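Local coordinates for protein yeast glycogen phosphorylase (Saccharomyces cerevisiae, PDB 1YGP) that belongs to the carbohydrate phosphorylase family of the GT-B clan and carries pyridoxal-5'-phosphate in a pocket within its fold, at residues D603-R608 and S651-K656; L617-I622 and K669-V674. All blocks are in the same frame, centred on the assembly; numbering follows the deposited sequence.

Both contacts belong to one alpha/beta unit of the carbohydrate phosphorylase fold, with centres about 11 Å apart. Along the chain their segments alternate: strand 601-606, helix 615-634, strand 649-654, helix 662-678. Contact 1 pairs the two strands within a six-stranded parallel sheet, and contact 2 pairs the two helices that follow them, packed over that sheet. Sheet and helices meet directly. Asn-618 ND2 lies 2.8 Å from Gln-605 OE1, probably a hydrogen bond, and Ile-622 CD1 lies 3.5 Å from Phe-653 CE1. Lys-607, just past strand 601-606, belongs to the pyridoxal-5'-phosphate pocket, while the touching residues of contact 2 are all buried, in the helix layer on the Gln-605 and Phe-653 face.

Contact 1: residues D603-R608 and S651-K656; sequences DMQVKR and SIFGGK
Gln-605 and Phe-653 are paired across two parallel strands, and their side chains rise from the same face of the sheet. The glutamine chain is extended, with CG anti to the backbone N (chi1 -171°), which carries OE1 to 3.8 Å from Phe-653 CE2. Its amide plane is turned 44° from the ring, an oblique approach; the polar partner of OE1 is Asn-618 ND2. On the other face Met-604 and Ile-652 meet at their roots, CB to CB at 3.7 Å, while the methionine chain beyond is bent at chi2 and chi3. Val-606 follows on that face and lays CG1 over the backbone of Gly-654, 3.6 Å from its N. The register rests on a ladder in which Ile-652 N donates to Asp-603 O and Gln-605 N donates to Ile-652 O at 2.9 Å. The next rung, Gly-654 N to Gln-605 O, is weak at 3.4 Å, and Lys-607 N closes the ladder on Gly-654 O. Past it, Lys-607 touches pyridoxal-5'-phosphate, with NZ hydrogen-bonded to His-713 ND1, while Arg-608 NH1 forms a salt bridge with a phosphate ion, probably from the crystallisation liquor. The strands are neighbours in the parallel sheet of a Rossmann-like GT-B domain. Strands 710-713 and 688-693 flank the pair, the intervening helix 615-634 packs on the Gln-605 and Phe-653 face, and helix 724-730 on that of Met-604 and Val-606.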
loop_
_atom_site.group_PDB
_atom_site.type_symbol
_atom_site.label_atom_id
_atom_site.label_comp_id
_atom_site.label_asym_id
_atom_site.label_seq_id
_atom_site.Cartn_x
_atom_site.Cartn_y
_atom_site.Cartn_z
ATOM N N ASP A 603 36.657 -10.249 16.226
ATOM C CA ASP A 603 37.261 -9.085 15.635
ATOM C C ASP A 603 36.375 -8.647 14.469
ATOM O O ASP A 603 36.400 -9.334 13.429
ATOM C CB ASP A 603 38.653 -9.531 15.213
ATOM C CG ASP A 603 39.567 -8.556 14.494
ATOM O OD1 ASP A 603 39.249 -7.365 14.378
ATOM O OD2 ASP A 603 40.613 -9.018 14.039
ATOM N N MET A 604 35.602 -7.538 14.574
ATOM C CA MET A 604 34.741 -7.126 13.481
ATOM C C MET A 604 35.049 -5.835 12.757
ATOM O O MET A 604 35.550 -4.882 13.357
ATOM C CB MET A 604 33.263 -7.016 13.910
ATOM C CG MET A 604 32.826 -6.704 15.316
ATOM S SD MET A 604 32.818 -8.175 16.392
ATOM C CE MET A 604 31.120 -8.615 16.519
ATOM N N GLN A 605 34.746 -5.773 11.455
ATOM C CA GLN A 605 34.798 -4.539 10.655
ATOM C C GLN A 605 33.497 -4.505 9.848
ATOM O O GLN A 605 33.364 -5.084 8.766
ATOM C CB GLN A 605 36.000 -4.521 9.683
ATOM C CG GLN A 605 36.236 -3.190 8.987
ATOM C CD GLN A 605 37.432 -3.178 8.043
ATOM O OE1 GLN A 605 37.942 -4.209 7.607
ATOM N NE2 GLN A 605 37.929 -2.025 7.626
ATOM N N VAL A 606 32.475 -3.886 10.429
ATOM C CA VAL A 606 31.188 -3.749 9.781
ATOM C C VAL A 606 30.954 -2.284 9.392
ATOM O O VAL A 606 30.763 -1.396 10.240
ATOM C CB VAL A 606 30.015 -4.250 10.700
ATOM C CG1 VAL A 606 30.138 -5.756 10.847
ATOM C CG2 VAL A 606 30.055 -3.675 12.110
ATOM N N LYS A 607 31.053 -2.000 8.089
ATOM C CA LYS A 607 30.758 -0.691 7.528
ATOM C C LYS A 607 30.788 -0.771 6.020
ATOM O O LYS A 607 31.007 -1.842 5.453
ATOM C CB LYS A 607 31.759 0.369 7.960
ATOM C CG LYS A 607 33.234 0.138 7.700
ATOM C CD LYS A 607 34.008 1.060 8.639
ATOM C CE LYS A 607 33.756 0.692 10.092
ATOM N NZ LYS A 607 34.172 1.774 10.959
ATOM N N ARG A 608 30.549 0.360 5.363
ATOM C CA ARG A 608 30.499 0.461 3.921
ATOM C C ARG A 608 31.782 -0.047 3.321
ATOM O O ARG A 608 32.874 0.298 3.772
ATOM C CB ARG A 608 30.271 1.918 3.554
ATOM C CG ARG A 608 30.214 2.285 2.074
ATOM C CD ARG A 608 29.286 3.478 1.990
ATOM N NE ARG A 608 29.949 4.644 1.463
ATOM C CZ ARG A 608 30.781 5.387 2.187
ATOM N NH1 ARG A 608 31.072 5.105 3.461
ATOM N NH2 ARG A 608 31.301 6.483 1.626
ATOM N N SER A 651 36.947 -13.399 12.470
ATOM C CA SER A 651 36.799 -12.100 11.846
ATOM C C SER A 651 35.377 -11.971 11.274
ATOM O O SER A 651 34.891 -12.789 10.476
ATOM C CB SER A 651 37.824 -11.960 10.756
ATOM O OG SER A 651 39.140 -12.149 11.269
ATOM N N ILE A 652 34.671 -10.938 11.713
ATOM C CA ILE A 652 33.296 -10.684 11.330
ATOM C C ILE A 652 33.298 -9.495 10.375
ATOM O O ILE A 652 33.746 -8.405 10.747
ATOM C CB ILE A 652 32.500 -10.399 12.629
ATOM C CG1 ILE A 652 32.498 -11.606 13.571
ATOM C CG2 ILE A 652 31.088 -10.026 12.249
ATOM C CD1 ILE A 652 31.632 -12.790 13.089
ATOM N N PHE A 653 32.874 -9.653 9.128
ATOM C CA PHE A 653 32.784 -8.535 8.198
ATOM C C PHE A 653 31.312 -8.322 7.875
ATOM O O PHE A 653 30.522 -9.271 7.835
ATOM C CB PHE A 653 33.523 -8.824 6.896
ATOM C CG PHE A 653 35.040 -8.861 6.998
ATOM C CD1 PHE A 653 35.693 -10.014 7.455
ATOM C CD2 PHE A 653 35.796 -7.768 6.570
ATOM C CE1 PHE A 653 37.092 -10.074 7.477
ATOM C CE2 PHE A 653 37.196 -7.845 6.597
ATOM C CZ PHE A 653 37.850 -8.993 7.049
ATOM N N GLY A 654 30.907 -7.088 7.644
ATOM C CA GLY A 654 29.550 -6.779 7.256
ATOM C C GLY A 654 29.546 -5.436 6.547
ATOM O O GLY A 654 30.407 -4.595 6.854
ATOM N N GLY A 655 28.632 -5.223 5.591
ATOM C CA GLY A 655 28.515 -3.929 4.936
ATOM C C GLY A 655 28.097 -4.085 3.490
ATOM O O GLY A 655 28.134 -5.188 2.944
ATOM N N LYS A 656 27.670 -3.002 2.852
ATOM C CA LYS A 656 27.203 -3.072 1.474
ATOM C C LYS A 656 28.074 -2.181 0.613
ATOM O O LYS A 656 28.591 -1.167 1.099
ATOM C CB LYS A 656 25.790 -2.560 1.303
ATOM C CG LYS A 656 24.718 -3.293 2.059
ATOM C CD LYS A 656 23.446 -2.520 1.854
ATOM C CE LYS A 656 22.358 -3.140 2.684
ATOM N NZ LYS A 656 21.150 -2.371 2.505
#

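Contact 2: residues L617-I622 and K669-V674; sequences LNVFGI and KLINCV
Val-619 points toward segment 669-674 of helix 662-678 and divides its two methyls among three partners. With CG1 anti to the backbone N (chi1 -163°), that methyl reaches Leu-670 CD1 at 3.6 Å and Val-674 CG2 at 3.9 Å. The other methyl, CG2, lies anti to the carbonyl carbon and meets Ile-671 CG1 at 3.7 Å, the two side chains crossing at about a right angle. Leu-670 CG is anti to its backbone N (chi1 -156°), and CD1 crosses the valine obliquely; the same methyl sits obliquely near the Phe-620 ring, 4.5 Å from CE1. The segments run nearly parallel, 19° apart with axes 10.7 Å from each other, and exchange no hydrogen bonds; every contact across them is between apolar side chains. This geometry fits neighbouring helices on one side of a parallel alpha/beta sheet: each follows a strand of that sheet, in the manner of the Rossmann-like domains of the GT-B clan. One turn further on, Ile-622 offers CG2 to Val-674 CG1 at 3.8 Å. Its longer branch, CG1, lies anti to the carbonyl carbon and takes CD1 to the sheet, where it packs on Ser-651. Ile-671 touches Phe-653 and Val-690 of strand 688-693. Phe-620 packs on Val-820 and Phe-824 of helix 820-840, and Leu-670 touches Phe-804.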
loop_
_atom_site.group_PDB
_atom_site.type_symbol
_atom_site.label_atom_id
_atom_site.label_comp_id
_atom_site.label_asym_id
_atom_site.label_seq_id
_atom_site.Cartn_x
_atom_site.Cartn_y
_atom_site.Cartn_z
ATOM N N LEU A 617 42.876 -4.209 3.512
ATOM C CA LEU A 617 44.046 -4.255 4.383
ATOM C C LEU A 617 43.728 -5.342 5.408
ATOM O O LEU A 617 44.542 -6.222 5.678
ATOM C CB LEU A 617 44.255 -2.922 5.123
ATOM C CG LEU A 617 45.544 -2.362 5.793
ATOM C CD1 LEU A 617 45.063 -1.614 7.004
ATOM C CD2 LEU A 617 46.545 -3.407 6.285
ATOM N N ASN A 618 42.513 -5.338 5.939
ATOM C CA ASN A 618 42.092 -6.301 6.941
ATOM C C ASN A 618 42.097 -7.715 6.391
ATOM O O ASN A 618 42.598 -8.630 7.059
ATOM C CB ASN A 618 40.711 -5.920 7.409
ATOM C CG ASN A 618 40.120 -6.795 8.494
ATOM O OD1 ASN A 618 40.735 -7.717 9.015
ATOM N ND2 ASN A 618 38.883 -6.555 8.884
ATOM N N VAL A 619 41.620 -7.908 5.150
ATOM C CA VAL A 619 41.628 -9.228 4.522
ATOM C C VAL A 619 43.080 -9.666 4.265
ATOM O O VAL A 619 43.440 -10.816 4.574
ATOM C CB VAL A 619 40.861 -9.256 3.159
ATOM C CG1 VAL A 619 40.577 -10.701 2.815
ATOM C CG2 VAL A 619 39.492 -8.646 3.226
ATOM N N PHE A 620 43.964 -8.788 3.760
ATOM C CA PHE A 620 45.357 -9.151 3.523
ATOM C C PHE A 620 46.027 -9.588 4.817
ATOM O O PHE A 620 46.844 -10.516 4.835
ATOM C CB PHE A 620 46.125 -7.978 2.912
ATOM C CG PHE A 620 45.635 -7.598 1.525
ATOM C CD1 PHE A 620 44.916 -8.486 0.728
ATOM C CD2 PHE A 620 45.866 -6.306 1.056
ATOM C CE1 PHE A 620 44.426 -8.077 -0.519
ATOM C CE2 PHE A 620 45.375 -5.901 -0.188
ATOM C CZ PHE A 620 44.653 -6.782 -0.975
ATOM N N GLY A 621 45.630 -8.969 5.916
ATOM C CA GLY A 621 46.085 -9.389 7.215
ATOM C C GLY A 621 45.549 -10.780 7.536
ATOM O O GLY A 621 46.319 -11.562 8.107
ATOM N N ILE A 622 44.284 -11.135 7.192
ATOM C CA ILE A 622 43.741 -12.471 7.496
ATOM C C ILE A 622 44.497 -13.514 6.725
ATOM O O ILE A 622 45.010 -14.447 7.349
ATOM C CB ILE A 622 42.241 -12.693 7.138
ATOM C CG1 ILE A 622 41.382 -11.880 8.067
ATOM C CG2 ILE A 622 41.838 -14.155 7.330
ATOM C CD1 ILE A 622 39.896 -12.156 7.916
ATOM N N LYS A 669 33.722 -10.423 -2.721
ATOM C CA LYS A 669 33.917 -11.794 -3.190
ATOM C C LYS A 669 35.152 -12.372 -2.518
ATOM O O LYS A 669 35.112 -13.488 -1.983
ATOM C CB LYS A 669 34.099 -11.848 -4.713
ATOM C CG LYS A 669 34.328 -13.235 -5.326
ATOM C CD LYS A 669 33.175 -14.130 -4.907
ATOM C CE LYS A 669 33.340 -15.627 -5.159
ATOM N NZ LYS A 669 33.276 -15.919 -6.576
ATOM N N LEU A 670 36.213 -11.569 -2.442
ATOM C CA LEU A 670 37.458 -11.988 -1.842
ATOM C C LEU A 670 37.277 -12.406 -0.396
ATOM O O LEU A 670 37.821 -13.462 -0.047
ATOM C CB LEU A 670 38.471 -10.850 -1.956
ATOM C CG LEU A 670 39.994 -11.081 -1.936
ATOM C CD1 LEU A 670 40.543 -10.291 -0.756
ATOM C CD2 LEU A 670 40.354 -12.572 -1.893
ATOM N N ILE A 671 36.497 -11.679 0.422
ATOM C CA ILE A 671 36.259 -12.042 1.821
ATOM C C ILE A 671 35.568 -13.397 1.848
ATOM O O ILE A 671 35.968 -14.295 2.595
ATOM C CB ILE A 671 35.362 -11.013 2.525
ATOM C CG1 ILE A 671 36.016 -9.641 2.555
ATOM C CG2 ILE A 671 35.146 -11.451 3.956
ATOM C CD1 ILE A 671 35.094 -8.436 2.908
ATOM N N ASN A 672 34.591 -13.582 0.961
ATOM C CA ASN A 672 33.834 -14.827 0.874
ATOM C C ASN A 672 34.664 -16.025 0.449
ATOM O O ASN A 672 34.494 -17.140 0.952
ATOM C CB ASN A 672 32.667 -14.639 -0.089
ATOM C CG ASN A 672 31.566 -13.800 0.547
ATOM O OD1 ASN A 672 31.120 -14.087 1.659
ATOM N ND2 ASN A 672 31.082 -12.751 -0.108
ATOM N N CYS A 673 35.621 -15.787 -0.426
ATOM C CA CYS A 673 36.556 -16.811 -0.818
ATOM C C CYS A 673 37.483 -17.211 0.344
ATOM O O CYS A 673 37.679 -18.406 0.649
ATOM C CB CYS A 673 37.362 -16.298 -1.984
ATOM S SG CYS A 673 36.334 -16.008 -3.450
ATOM N N VAL A 674 38.074 -16.228 1.039
ATOM C CA VAL A 674 38.933 -16.499 2.183
ATOM C C VAL A 674 38.132 -17.342 3.165
ATOM O O VAL A 674 38.597 -18.403 3.571
ATOM C CB VAL A 674 39.359 -15.177 2.836
ATOM C CG1 VAL A 674 40.118 -15.423 4.140
ATOM C CG2 VAL A 674 40.243 -14.427 1.861
#